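Local coordinates for protein aspartate-semialdehyde dehydrogenase (Candida albicans, PDB 3HSK) that catalyses the NADPH-dependent reductive dephosphorylation of 4-phospho-L-aspartate to its semialdehyde, the second step in making the aspartate-family amino acids, at residues R34-L39 against F45-L50; D132-V137 against D146-K151; F165-S170 against I369-I374; A193-T198 against S347-K352. All blocks are in the same frame, centred on the assembly; numbering follows the deposited sequence.

Contact 1 of 4, residues R34-L39 against F45-L50; sequences RFILLL and FEIHAL
I36 and L39 of the helix pack on F45, I47 and L50 of the strand. They join two elements of the first beta-alpha-beta unit of a Rossmann-type NADP-binding domain: strand 20-25, helix 30-39 and strand 45-52. The two segments run roughly antiparallel, with 137° between their directions and axes 9.1 Å apart.

The main interaction is apolar. I36 and L50 meet tip to tip, and I36 CD1 lies 3.6 Å from L50 CD2. The other branch of I36 serves I47. With chi1 at -59°, CG2 of I36 lies opposite the backbone N and comes within 3.9 Å of I47 CD1. These two side chains cross at about a right angle. I47 CD1 also packs against the backbone I36 O, 3.6 Å away. L39 uses two different parts. L39 CB sits 3.8 Å from I47 CG1, while L39 CD2 rests 3.8 Å from F45 CB at the root of the ring. The F45 ring itself continues away from this helix to A372 of helix 364-376, and H42 meets it edge-to-face.

V24 of strand 20-25 is shared by I36, L39 and L50, which ties the three elements of the unit together. Y61 adds cover over I36 and L50. The I36 side chain is about 8 Å from the bound NADP.

The polar part is small. A water lies 2.9 Å from L39 O; its approach to F45 O is too short to be trusted.

Contact 2 of 4, residues D132-V137 against D146-K151; sequences DVPLVV and DVVENK
P134 lays the outer corner of its ring against one methyl of V148. P134 CG is 3.7 Å and P134 CD 3.8 Å from V148 CG1. The two side chains cross obliquely. Both residues are buried, and this is the tightest point between the segments.

The V148 methyl is placed by its first torsion. At chi1 -54°, CG1 stands opposite the carbonyl carbon and beside the backbone N. V148 also touches I167, so it bridges helix 146-157 to strand 165-169 as well. V147, one residue earlier, makes a looser approach, with V147 CG1 4.5 Å from D132 O. F249 of strand 249-250 packs on both P134 and V147.

The segments belong to a beta-alpha-beta unit at one margin of the parallel sheet. It consists of strand 135-136, helix 146-157 and strand 165-169. Here the helix meets the lead-in to its first strand. Within this chain, strand 135-136 is the outermost strand on its side. Its backbone pairs with strand 165-169, where P134 and V136 both bond to C168. N141 bonds through ND2 to L135 O and through OD1 to V137 N, at the residues before and after V136.

Toward solvent the contact becomes charged. K151 also touches a crystal neighbour. D132 OD2 and K151 NZ carry opposite charges but stay 5.3 Å apart, so any attraction is long-range.

Contact 3 of 4, residues F165-S170 against I369-I374; sequences FIICIS and ILIAEI
I167 and I371 have nearly the same first torsion, chi1 -71° and -69°. In each, CG1 lies beside the backbone N and the CG2 methyl is on the far side from that N. With these torsions I167 CG2 and I371 CG2 face one another at 3.9 Å. The side chains slide past each other in opposite directions. As a result I167 CG2 also meets the end of the longer I371 branch, 4.0 Å from I371 CD1.

The longer branch continues along the strand to a second isoleucine. I371 CD1 stops 4.1 Å from I169 CG1, and these two side chains lie at a slant. I371 therefore touches two alternate strand residues, I167 heading at the helix and I169 more obliquely, while the side chain of C168 between them starts off away from the helix.

This is a helix laid on one face of the parallel sheet in the Rossmann-type domain. Helix 364-376 comes from the far end of the chain, yet it covers strand 165-169, next to the edge strand 135-136. V121 of strand 119-122 and V136 of strand 135-136 also touch I371, so its side chain reaches over three adjacent strands. Further along the helix, L375 packs on F165 and I167.

All three isoleucines are buried. The strand leads on toward C172, predicted to form the acyl-thioester intermediate. The side chains of I169 and C172 are about 9 Å apart.

Contact 4 of 4, residues A193-T198 against S347-K352; sequences ALTTTT and SLLDFK
L349 meets A193 with both of its terminal methyls. A193 CB is 3.8 Å from L349 CD2 and 3.9 Å from L349 CD1. L349 CD1 also lies 3.8 Å from the backbone A193 O. T195, two residues along the strand, forms a looser edge, with T195 CG2 4.3 Å from L349 CD1. The first torsion of L349, -62°, turns CG opposite the carbonyl carbon, and from there the branch reaches the strand.

The backbone around L349 is set by its neighbours. D346 OD2 accepts a hydrogen bond from L349 N and a weak one from L348 N. Just after L349, D350 and F351 form a classic beta bulge opposite L278. D350 OD2 is bound twice, by a salt bridge to R283 NH1 and a hydrogen bond from F280 N.

The contact lies at the dimer interface. T195 packs on L348 of the second subunit, and L348 on A193 of that subunit. K352 NZ makes a salt bridge to E232 OE2 and hydrogen bonds to A261 O and S260 OG, all of the second subunit.

Strand 191-199 and strand 351-357, which L349 leads into, belong to the mixed sheet of the dimerisation domain. Strand 273-280 runs between them, its R279 bonded to A193 and its S277 to T195. L194 and T196 turn to the other face of strand 191-199, where L177 of helix 172-188 packs on both and L181 on L194.

Contacts 1, 2 and 3 share the seven-stranded parallel sheet of the NADP-binding domain. Contacts 1 and 2 each fall within a beta-alpha-beta unit, with centres about 23 Å apart. The centre of contact 3 is about 14 Å from that of contact 1 and about 9 Å from that of contact 2. Helix 364-376 links it to contact 1, where F35 and L39 pack on I369. Neighbouring strands link it to contact 2, through backbone bonds of C168 with P134 and V136. Contact 4 stands apart in the mixed sheet, its centre about 29 Å from those of contacts 2 and 3 and about 39 Å from that of contact 1. In sequence its two segments fall between those of contact 3. The chain thus builds the dimerisation domain, then returns to complete the nucleotide-binding one.

Contact 1 of 4, residues R34-L39 against F45-L50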
loop_
_atom_site.group_PDB
_atom_site.type_symbol
_atom_site.label_atom_id
_atom_site.label_comp_id
_atom_site.label_asym_id
_atom_site.label_seq_id
_atom_site.Cartn_x
_atom_site.Cartn_y
_atom_site.Cartn_z
ATOM N N ARG A 34 -12.005 6.607 24.530
ATOM C CA ARG A 34 -10.709 5.961 24.765
ATOM C C ARG A 34 -9.850 6.707 25.790
ATOM O O ARG A 34 -9.127 6.077 26.564
ATOM C CB ARG A 34 -9.947 5.768 23.450
ATOM C CG ARG A 34 -10.752 5.071 22.368
ATOM C CD ARG A 34 -9.877 4.622 21.213
ATOM N NE ARG A 34 -10.661 4.378 20.002
ATOM C CZ ARG A 34 -10.515 5.036 18.850
ATOM N NH1 ARG A 34 -11.291 4.730 17.817
ATOM N NH2 ARG A 34 -9.601 5.994 18.718
ATOM N N PHE A 35 -9.941 8.039 25.802
ATOM C CA PHE A 35 -9.310 8.846 26.856
ATOM C C PHE A 35 -9.781 8.437 28.246
ATOM O O PHE A 35 -8.965 8.135 29.117
ATOM C CB PHE A 35 -9.575 10.343 26.660
ATOM C CG PHE A 35 -8.489 11.061 25.917
ATOM C CD1 PHE A 35 -7.187 11.082 26.411
ATOM C CD2 PHE A 35 -8.769 11.731 24.732
ATOM C CE1 PHE A 35 -6.183 11.740 25.730
ATOM C CE2 PHE A 35 -7.764 12.401 24.044
ATOM C CZ PHE A 35 -6.471 12.406 24.545
ATOM N N ILE A 36 -11.098 8.439 28.443
ATOM C CA ILE A 36 -11.702 8.106 29.734
ATOM C C ILE A 36 -11.417 6.654 30.111
ATOM O O ILE A 36 -11.127 6.361 31.272
ATOM C CB ILE A 36 -13.230 8.384 29.738
ATOM C CG1 ILE A 36 -13.502 9.863 29.428
ATOM C CG2 ILE A 36 -13.861 7.991 31.079
ATOM C CD1 ILE A 36 -14.895 10.143 28.897
ATOM N N LEU A 37 -11.483 5.759 29.124
ATOM C CA LEU A 37 -11.168 4.348 29.336
ATOM C C LEU A 37 -9.750 4.174 29.890
ATOM O O LEU A 37 -9.548 3.442 30.860
ATOM C CB LEU A 37 -11.358 3.540 28.043
ATOM C CG LEU A 37 -11.269 2.007 28.128
ATOM C CD1 LEU A 37 -12.534 1.412 28.731
ATOM C CD2 LEU A 37 -11.004 1.392 26.762
ATOM N N LEU A 38 -8.782 4.860 29.284
ATOM C CA LEU A 38 -7.389 4.812 29.740
ATOM C C LEU A 38 -7.181 5.438 31.114
ATOM O O LEU A 38 -6.683 4.772 32.023
ATOM C CB LEU A 38 -6.450 5.459 28.721
ATOM C CG LEU A 38 -5.909 4.565 27.606
ATOM C CD1 LEU A 38 -5.065 5.396 26.665
ATOM C CD2 LEU A 38 -5.098 3.397 28.172
ATOM N N LEU A 39 -7.567 6.705 31.260
ATOM C CA LEU A 39 -7.399 7.449 32.516
ATOM C C LEU A 39 -8.061 6.751 33.704
ATOM O O LEU A 39 -7.717 7.006 34.863
ATOM C CB LEU A 39 -7.959 8.867 32.381
ATOM C CG LEU A 39 -7.267 9.864 31.446
ATOM C CD1 LEU A 39 -8.201 11.016 31.116
ATOM C CD2 LEU A 39 -5.971 10.380 32.052
ATOM N N PHE A 45 -3.729 9.819 37.633
ATOM C CA PHE A 45 -4.757 10.775 37.210
ATOM C C PHE A 45 -6.128 10.507 37.818
ATOM O O PHE A 45 -6.470 9.371 38.145
ATOM C CB PHE A 45 -4.860 10.832 35.680
ATOM C CG PHE A 45 -3.620 11.349 35.011
ATOM C CD1 PHE A 45 -3.362 12.717 34.955
ATOM C CD2 PHE A 45 -2.705 10.469 34.442
ATOM C CE1 PHE A 45 -2.206 13.200 34.343
ATOM C CE2 PHE A 45 -1.551 10.940 33.827
ATOM C CZ PHE A 45 -1.299 12.309 33.777
ATOM N N GLU A 46 -6.899 11.580 37.961
ATOM C CA GLU A 46 -8.267 11.522 38.458
ATOM C C GLU A 46 -9.182 12.218 37.456
ATOM O O GLU A 46 -9.018 13.415 37.183
ATOM C CB GLU A 46 -8.362 12.205 39.831
ATOM C CG GLU A 46 -9.749 12.194 40.475
ATOM C CD GLU A 46 -9.833 13.071 41.722
ATOM O OE1 GLU A 46 -8.975 12.924 42.625
ATOM O OE2 GLU A 46 -10.765 13.905 41.800
ATOM N N ILE A 47 -10.127 11.462 36.902
ATOM C CA ILE A 47 -11.128 12.013 35.992
ATOM C C ILE A 47 -12.066 12.927 36.780
ATOM O O ILE A 47 -12.856 12.469 37.606
ATOM C CB ILE A 47 -11.905 10.903 35.242
ATOM C CG1 ILE A 47 -10.933 10.032 34.429
ATOM C CG2 ILE A 47 -12.963 11.517 34.328
ATOM C CD1 ILE A 47 -11.447 8.648 34.068
ATOM N N HIS A 48 -11.956 14.223 36.516
ATOM C CA HIS A 48 -12.601 15.243 37.337
ATOM C C HIS A 48 -13.734 15.971 36.616
ATOM O O HIS A 48 -14.726 16.341 37.240
ATOM C CB HIS A 48 -11.553 16.250 37.827
ATOM C CG HIS A 48 -12.014 17.087 38.976
ATOM N ND1 HIS A 48 -12.327 18.423 38.846
ATOM C CD2 HIS A 48 -12.220 16.777 40.278
ATOM C CE1 HIS A 48 -12.703 18.900 40.018
ATOM N NE2 HIS A 48 -12.649 17.922 40.904
ATOM N N ALA A 49 -13.574 16.184 35.311
ATOM C CA ALA A 49 -14.567 16.893 34.504
ATOM C C ALA A 49 -14.690 16.282 33.110
ATOM O O ALA A 49 -13.682 15.933 32.489
ATOM C CB ALA A 49 -14.211 18.372 34.406
ATOM N N LEU A 50 -15.925 16.147 32.631
ATOM C CA LEU A 50 -16.190 15.684 31.268
ATOM C C LEU A 50 -17.030 16.699 30.506
ATOM O O LEU A 50 -17.977 17.261 31.049
ATOM C CB LEU A 50 -16.894 14.324 31.273
ATOM C CG LEU A 50 -16.180 13.103 31.866
ATOM C CD1 LEU A 50 -17.021 11.863 31.644
ATOM C CD2 LEU A 50 -14.785 12.908 31.270
HETATM O O HOH W 1 -7.924 7.462 37.689
#

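Contact 2 of 4, residues D132-V137 against D146-K151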
loop_
_atom_site.group_PDB
_atom_site.type_symbol
_atom_site.label_atom_id
_atom_site.label_comp_id
_atom_site.label_asym_id
_atom_site.label_seq_id
_atom_site.Cartn_x
_atom_site.Cartn_y
_atom_site.Cartn_z
ATOM N N ASP A 132 3.481 28.391 17.354
ATOM C CA ASP A 132 3.940 28.204 18.734
ATOM C C ASP A 132 3.361 26.965 19.434
ATOM O O ASP A 132 3.510 26.808 20.646
ATOM C CB ASP A 132 3.743 29.480 19.580
ATOM C CG ASP A 132 2.299 29.966 19.610
ATOM O OD1 ASP A 132 1.643 29.975 18.549
ATOM O OD2 ASP A 132 1.825 30.366 20.698
ATOM N N VAL A 133 2.715 26.083 18.672
ATOM C CA VAL A 133 2.089 24.898 19.255
ATOM C C VAL A 133 2.867 23.622 18.933
ATOM O O VAL A 133 3.032 23.273 17.759
ATOM C CB VAL A 133 0.603 24.757 18.831
ATOM C CG1 VAL A 133 0.030 23.404 19.279
ATOM C CG2 VAL A 133 -0.211 25.904 19.402
ATOM N N PRO A 134 3.359 22.927 19.978
ATOM C CA PRO A 134 4.046 21.663 19.753
ATOM C C PRO A 134 3.107 20.625 19.153
ATOM O O PRO A 134 1.964 20.478 19.595
ATOM C CB PRO A 134 4.494 21.247 21.162
ATOM C CG PRO A 134 4.491 22.497 21.947
ATOM C CD PRO A 134 3.337 23.280 21.406
ATOM N N LEU A 135 3.586 19.948 18.117
ATOM C CA LEU A 135 2.869 18.833 17.525
ATOM C C LEU A 135 3.663 17.592 17.872
ATOM O O LEU A 135 4.726 17.347 17.306
ATOM C CB LEU A 135 2.728 19.017 16.014
ATOM C CG LEU A 135 2.066 17.898 15.210
ATOM C CD1 LEU A 135 0.626 17.642 15.653
ATOM C CD2 LEU A 135 2.137 18.242 13.733
ATOM N N VAL A 136 3.137 16.824 18.816
ATOM C CA VAL A 136 3.923 15.832 19.532
ATOM C C VAL A 136 3.429 14.401 19.330
ATOM O O VAL A 136 2.271 14.085 19.613
ATOM C CB VAL A 136 3.987 16.171 21.061
ATOM C CG1 VAL A 136 4.690 15.074 21.846
ATOM C CG2 VAL A 136 4.689 17.511 21.291
ATOM N N VAL A 137 4.314 13.562 18.802
ATOM C CA VAL A 137 4.223 12.118 18.942
ATOM C C VAL A 137 5.169 11.833 20.107
ATOM O O VAL A 137 6.392 11.888 19.932
ATOM C CB VAL A 137 4.699 11.394 17.661
ATOM C CG1 VAL A 137 4.760 9.877 17.861
ATOM C CG2 VAL A 137 3.814 11.750 16.478
ATOM N N ASP A 146 9.583 21.463 25.233
ATOM C CA ASP A 146 10.456 22.462 25.871
ATOM C C ASP A 146 9.983 23.877 25.563
ATOM O O ASP A 146 10.152 24.777 26.382
ATOM C CB ASP A 146 11.922 22.327 25.427
ATOM C CG ASP A 146 12.529 20.961 25.743
ATOM O OD1 ASP A 146 11.962 20.195 26.552
ATOM O OD2 ASP A 146 13.594 20.656 25.161
ATOM N N VAL A 147 9.402 24.068 24.378
ATOM C CA VAL A 147 8.888 25.382 23.975
ATOM C C VAL A 147 7.854 25.911 24.976
ATOM O O VAL A 147 7.949 27.063 25.415
ATOM C CB VAL A 147 8.317 25.367 22.543
ATOM C CG1 VAL A 147 7.726 26.721 22.178
ATOM C CG2 VAL A 147 9.401 24.996 21.555
ATOM N N VAL A 148 6.890 25.070 25.357
ATOM C CA VAL A 148 5.898 25.472 26.362
ATOM C C VAL A 148 6.503 25.456 27.762
ATOM O O VAL A 148 6.158 26.295 28.592
ATOM C CB VAL A 148 4.563 24.645 26.318
ATOM C CG1 VAL A 148 3.939 24.670 24.925
ATOM C CG2 VAL A 148 4.759 23.211 26.811
ATOM N N GLU A 149 7.412 24.506 28.002
ATOM C CA GLU A 149 8.101 24.373 29.288
ATOM C C GLU A 149 8.857 25.652 29.674
ATOM O O GLU A 149 8.743 26.120 30.803
ATOM C CB GLU A 149 9.051 23.171 29.284
ATOM C CG GLU A 149 9.642 22.852 30.656
ATOM C CD GLU A 149 10.816 21.877 30.617
ATOM O OE1 GLU A 149 11.099 21.291 29.547
ATOM O OE2 GLU A 149 11.459 21.692 31.676
ATOM N N ASN A 150 9.621 26.203 28.731
ATOM C CA ASN A 150 10.352 27.443 28.951
ATOM C C ASN A 150 9.399 28.618 29.152
ATOM O O ASN A 150 9.579 29.414 30.067
ATOM C CB ASN A 150 11.315 27.726 27.792
ATOM C CG ASN A 150 12.436 26.705 27.693
ATOM O OD1 ASN A 150 12.856 26.118 28.693
ATOM N ND2 ASN A 150 12.931 26.490 26.477
ATOM N N LYS A 151 8.382 28.708 28.298
ATOM C CA LYS A 151 7.348 29.739 28.410
ATOM C C LYS A 151 6.681 29.728 29.789
ATOM O O LYS A 151 6.550 30.775 30.427
ATOM C CB LYS A 151 6.294 29.559 27.310
ATOM C CG LYS A 151 5.349 30.737 27.143
ATOM C CD LYS A 151 4.217 30.400 26.191
ATOM C CE LYS A 151 3.300 31.597 25.978
ATOM N NZ LYS A 151 3.893 32.629 25.077
#

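Contact 3 of 4, residues F165-S170 against I369-I374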
loop_
_atom_site.group_PDB
_atom_site.type_symbol
_atom_site.label_atom_id
_atom_site.label_comp_id
_atom_site.label_asym_id
_atom_site.label_seq_id
_atom_site.Cartn_x
_atom_site.Cartn_y
_atom_site.Cartn_z
ATOM N N PHE A 165 -1.657 26.754 27.951
ATOM C CA PHE A 165 -1.092 26.404 26.654
ATOM C C PHE A 165 -1.834 25.240 26.019
ATOM O O PHE A 165 -2.692 24.624 26.651
ATOM C CB PHE A 165 0.373 26.004 26.841
ATOM C CG PHE A 165 0.566 24.888 27.835
ATOM C CD1 PHE A 165 0.398 23.559 27.453
ATOM C CD2 PHE A 165 0.899 25.171 29.157
ATOM C CE1 PHE A 165 0.565 22.529 28.361
ATOM C CE2 PHE A 165 1.075 24.144 30.080
ATOM C CZ PHE A 165 0.911 22.817 29.676
ATOM N N ILE A 166 -1.470 24.927 24.778
ATOM C CA ILE A 166 -1.979 23.743 24.097
ATOM C C ILE A 166 -0.849 22.941 23.432
ATOM O O ILE A 166 0.039 23.506 22.785
ATOM C CB ILE A 166 -3.127 24.097 23.096
ATOM C CG1 ILE A 166 -3.690 22.836 22.425
ATOM C CG2 ILE A 166 -2.673 25.140 22.078
ATOM C CD1 ILE A 166 -5.027 23.034 21.725
ATOM N N ILE A 167 -0.881 21.628 23.639
ATOM C CA ILE A 167 -0.031 20.687 22.916
ATOM C C ILE A 167 -0.923 19.764 22.087
ATOM O O ILE A 167 -1.874 19.189 22.604
ATOM C CB ILE A 167 0.873 19.872 23.887
ATOM C CG1 ILE A 167 1.962 20.781 24.474
ATOM C CG2 ILE A 167 1.483 18.658 23.186
ATOM C CD1 ILE A 167 2.588 20.253 25.734
ATOM N N CYS A 168 -0.609 19.637 20.801
ATOM C CA CYS A 168 -1.428 18.855 19.878
ATOM C C CYS A 168 -0.917 17.428 19.651
ATOM O O CYS A 168 0.289 17.188 19.568
ATOM C CB CYS A 168 -1.582 19.597 18.553
ATOM S SG CYS A 168 -2.744 20.988 18.629
ATOM N N ILE A 169 -1.856 16.494 19.555
ATOM C CA ILE A 169 -1.567 15.080 19.330
ATOM C C ILE A 169 -1.692 14.768 17.842
ATOM O O ILE A 169 -2.724 15.049 17.235
ATOM C CB ILE A 169 -2.561 14.155 20.099
ATOM C CG1 ILE A 169 -2.735 14.598 21.559
ATOM C CG2 ILE A 169 -2.118 12.697 20.002
ATOM C CD1 ILE A 169 -3.952 13.995 22.259
ATOM N N SER A 170 -0.645 14.187 17.258
ATOM C CA SER A 170 -0.692 13.732 15.863
ATOM C C SER A 170 -1.536 12.477 15.727
ATOM O O SER A 170 -1.735 11.745 16.702
ATOM C CB SER A 170 0.711 13.450 15.327
ATOM O OG SER A 170 1.207 14.551 14.597
ATOM N N ILE A 369 -2.136 10.705 27.059
ATOM C CA ILE A 369 -1.779 10.393 28.443
ATOM C C ILE A 369 -0.270 10.546 28.668
ATOM O O ILE A 369 0.156 11.113 29.680
ATOM C CB ILE A 369 -2.294 8.977 28.867
ATOM C CG1 ILE A 369 -3.696 9.071 29.489
ATOM C CG2 ILE A 369 -1.368 8.300 29.873
ATOM C CD1 ILE A 369 -4.814 9.273 28.499
ATOM N N LEU A 370 0.517 10.056 27.709
ATOM C CA LEU A 370 1.970 10.121 27.789
ATOM C C LEU A 370 2.469 11.569 27.792
ATOM O O LEU A 370 3.357 11.910 28.568
ATOM C CB LEU A 370 2.629 9.280 26.676
ATOM C CG LEU A 370 4.149 9.036 26.725
ATOM C CD1 LEU A 370 4.608 8.570 28.104
ATOM C CD2 LEU A 370 4.597 8.050 25.657
ATOM N N ILE A 371 1.881 12.417 26.948
ATOM C CA ILE A 371 2.190 13.854 26.945
ATOM C C ILE A 371 1.957 14.465 28.326
ATOM O O ILE A 371 2.785 15.232 28.812
ATOM C CB ILE A 371 1.367 14.629 25.890
ATOM C CG1 ILE A 371 1.821 14.256 24.471
ATOM C CG2 ILE A 371 1.464 16.145 26.123
ATOM C CD1 ILE A 371 0.899 14.742 23.354
ATOM N N ALA A 372 0.833 14.110 28.950
ATOM C CA ALA A 372 0.484 14.597 30.287
ATOM C C ALA A 372 1.464 14.105 31.354
ATOM O O ALA A 372 1.756 14.831 32.303
ATOM C CB ALA A 372 -0.940 14.200 30.649
ATOM N N GLU A 373 1.958 12.877 31.192
ATOM C CA GLU A 373 2.999 12.325 32.066
ATOM C C GLU A 373 4.319 13.080 31.891
ATOM O O GLU A 373 4.992 13.399 32.868
ATOM C CB GLU A 373 3.215 10.840 31.781
ATOM C CG GLU A 373 2.169 9.920 32.380
ATOM C CD GLU A 373 2.217 8.524 31.785
ATOM O OE1 GLU A 373 3.191 8.206 31.069
ATOM O OE2 GLU A 373 1.280 7.738 32.028
ATOM N N ILE A 374 4.674 13.364 30.641
ATOM C CA ILE A 374 5.845 14.180 30.345
ATOM C C ILE A 374 5.679 15.572 30.963
ATOM O O ILE A 374 6.624 16.108 31.525
ATOM C CB ILE A 374 6.125 14.284 28.825
ATOM C CG1 ILE A 374 6.377 12.894 28.227
ATOM C CG2 ILE A 374 7.327 15.210 28.553
ATOM C CD1 ILE A 374 6.216 12.827 26.712
#

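Contact 4 of 4, residues A193-T198 against S347-K352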
loop_
_atom_site.group_PDB
_atom_site.type_symbol
_atom_site.label_atom_id
_atom_site.label_comp_id
_atom_site.label_asym_id
_atom_site.label_seq_id
_atom_site.Cartn_x
_atom_site.Cartn_y
_atom_site.Cartn_z
ATOM N N ALA A 193 14.518 12.146 1.997
ATOM C CA ALA A 193 13.487 11.576 1.122
ATOM C C ALA A 193 12.699 10.483 1.833
ATOM O O ALA A 193 13.283 9.594 2.460
ATOM C CB ALA A 193 14.106 11.048 -0.159
ATOM N N LEU A 194 11.370 10.559 1.728
ATOM C CA LEU A 194 10.476 9.668 2.463
ATOM C C LEU A 194 9.166 9.390 1.718
ATOM O O LEU A 194 8.440 10.321 1.355
ATOM C CB LEU A 194 10.189 10.270 3.850
ATOM C CG LEU A 194 9.230 9.587 4.830
ATOM C CD1 LEU A 194 9.755 8.230 5.294
ATOM C CD2 LEU A 194 8.973 10.506 6.020
ATOM N N THR A 195 8.875 8.108 1.487
ATOM C CA THR A 195 7.568 7.700 0.949
ATOM C C THR A 195 6.844 6.805 1.937
ATOM O O THR A 195 7.474 6.160 2.784
ATOM C CB THR A 195 7.647 6.911 -0.387
ATOM O OG1 THR A 195 7.905 5.524 -0.113
ATOM C CG2 THR A 195 8.695 7.481 -1.336
ATOM N N THR A 196 5.518 6.778 1.814
ATOM C CA THR A 196 4.665 5.868 2.563
ATOM C C THR A 196 3.360 5.603 1.813
ATOM O O THR A 196 2.679 6.536 1.363
ATOM C CB THR A 196 4.370 6.370 3.997
ATOM O OG1 THR A 196 3.658 5.358 4.719
ATOM C CG2 THR A 196 3.553 7.662 3.997
ATOM N N THR A 197 3.040 4.323 1.647
ATOM C CA THR A 197 1.712 3.926 1.218
ATOM C C THR A 197 1.045 3.239 2.399
ATOM O O THR A 197 1.551 2.236 2.916
ATOM C CB THR A 197 1.735 2.999 -0.002
ATOM O OG1 THR A 197 2.363 3.671 -1.101
ATOM C CG2 THR A 197 0.322 2.617 -0.412
ATOM N N THR A 198 -0.087 3.791 2.832
ATOM C CA THR A 198 -0.769 3.245 3.991
ATOM C C THR A 198 -1.865 2.240 3.618
ATOM O O THR A 198 -2.476 2.310 2.551
ATOM C CB THR A 198 -1.331 4.337 4.916
ATOM O OG1 THR A 198 -2.548 4.858 4.367
ATOM C CG2 THR A 198 -0.311 5.477 5.116
ATOM N N SER A 347 15.683 0.051 -3.807
ATOM C CA SER A 347 16.145 0.170 -5.176
ATOM C C SER A 347 16.131 1.619 -5.634
ATOM O O SER A 347 16.777 1.968 -6.623
ATOM C CB SER A 347 15.237 -0.657 -6.088
ATOM O OG SER A 347 14.740 -1.793 -5.397
ATOM N N LEU A 348 15.380 2.459 -4.934
ATOM C CA LEU A 348 15.263 3.862 -5.314
ATOM C C LEU A 348 15.849 4.765 -4.236
ATOM O O LEU A 348 16.663 5.644 -4.520
ATOM C CB LEU A 348 13.805 4.240 -5.597
ATOM C CG LEU A 348 13.582 5.740 -5.822
ATOM C CD1 LEU A 348 14.123 6.180 -7.172
ATOM C CD2 LEU A 348 12.125 6.117 -5.683
ATOM N N LEU A 349 15.402 4.549 -3.005
ATOM C CA LEU A 349 15.977 5.204 -1.848
ATOM C C LEU A 349 16.907 4.206 -1.164
ATOM O O LEU A 349 17.412 3.292 -1.822
ATOM C CB LEU A 349 14.867 5.738 -0.925
ATOM C CG LEU A 349 13.946 6.796 -1.558
ATOM C CD1 LEU A 349 12.959 7.380 -0.553
ATOM C CD2 LEU A 349 14.746 7.912 -2.225
ATOM N N ASP A 350 17.152 4.372 0.134
ATOM C CA ASP A 350 18.125 3.530 0.827
ATOM C C ASP A 350 17.504 2.253 1.384
ATOM O O ASP A 350 18.034 1.153 1.179
ATOM C CB ASP A 350 18.816 4.314 1.953
ATOM C CG ASP A 350 19.826 5.327 1.437
ATOM O OD1 ASP A 350 20.386 5.141 0.332
ATOM O OD2 ASP A 350 20.069 6.316 2.154
ATOM N N PHE A 351 16.395 2.409 2.104
ATOM C CA PHE A 351 15.747 1.292 2.781
ATOM C C PHE A 351 14.237 1.348 2.624
ATOM O O PHE A 351 13.651 2.429 2.543
ATOM C CB PHE A 351 16.087 1.281 4.273
ATOM C CG PHE A 351 17.562 1.120 4.565
ATOM C CD1 PHE A 351 18.140 -0.144 4.626
ATOM C CD2 PHE A 351 18.369 2.238 4.783
ATOM C CE1 PHE A 351 19.507 -0.295 4.895
ATOM C CE2 PHE A 351 19.737 2.095 5.050
ATOM C CZ PHE A 351 20.301 0.830 5.103
ATOM N N LYS A 352 13.626 0.166 2.580
ATOM C CA LYS A 352 12.189 0.029 2.702
ATOM C C LYS A 352 11.860 -0.948 3.816
ATOM O O LYS A 352 12.674 -1.805 4.156
ATOM C CB LYS A 352 11.530 -0.366 1.371
ATOM C CG LYS A 352 12.070 -1.618 0.688
ATOM C CD LYS A 352 11.442 -1.745 -0.714
ATOM C CE LYS A 352 12.111 -2.813 -1.562
ATOM N NZ LYS A 352 11.599 -2.794 -2.965
#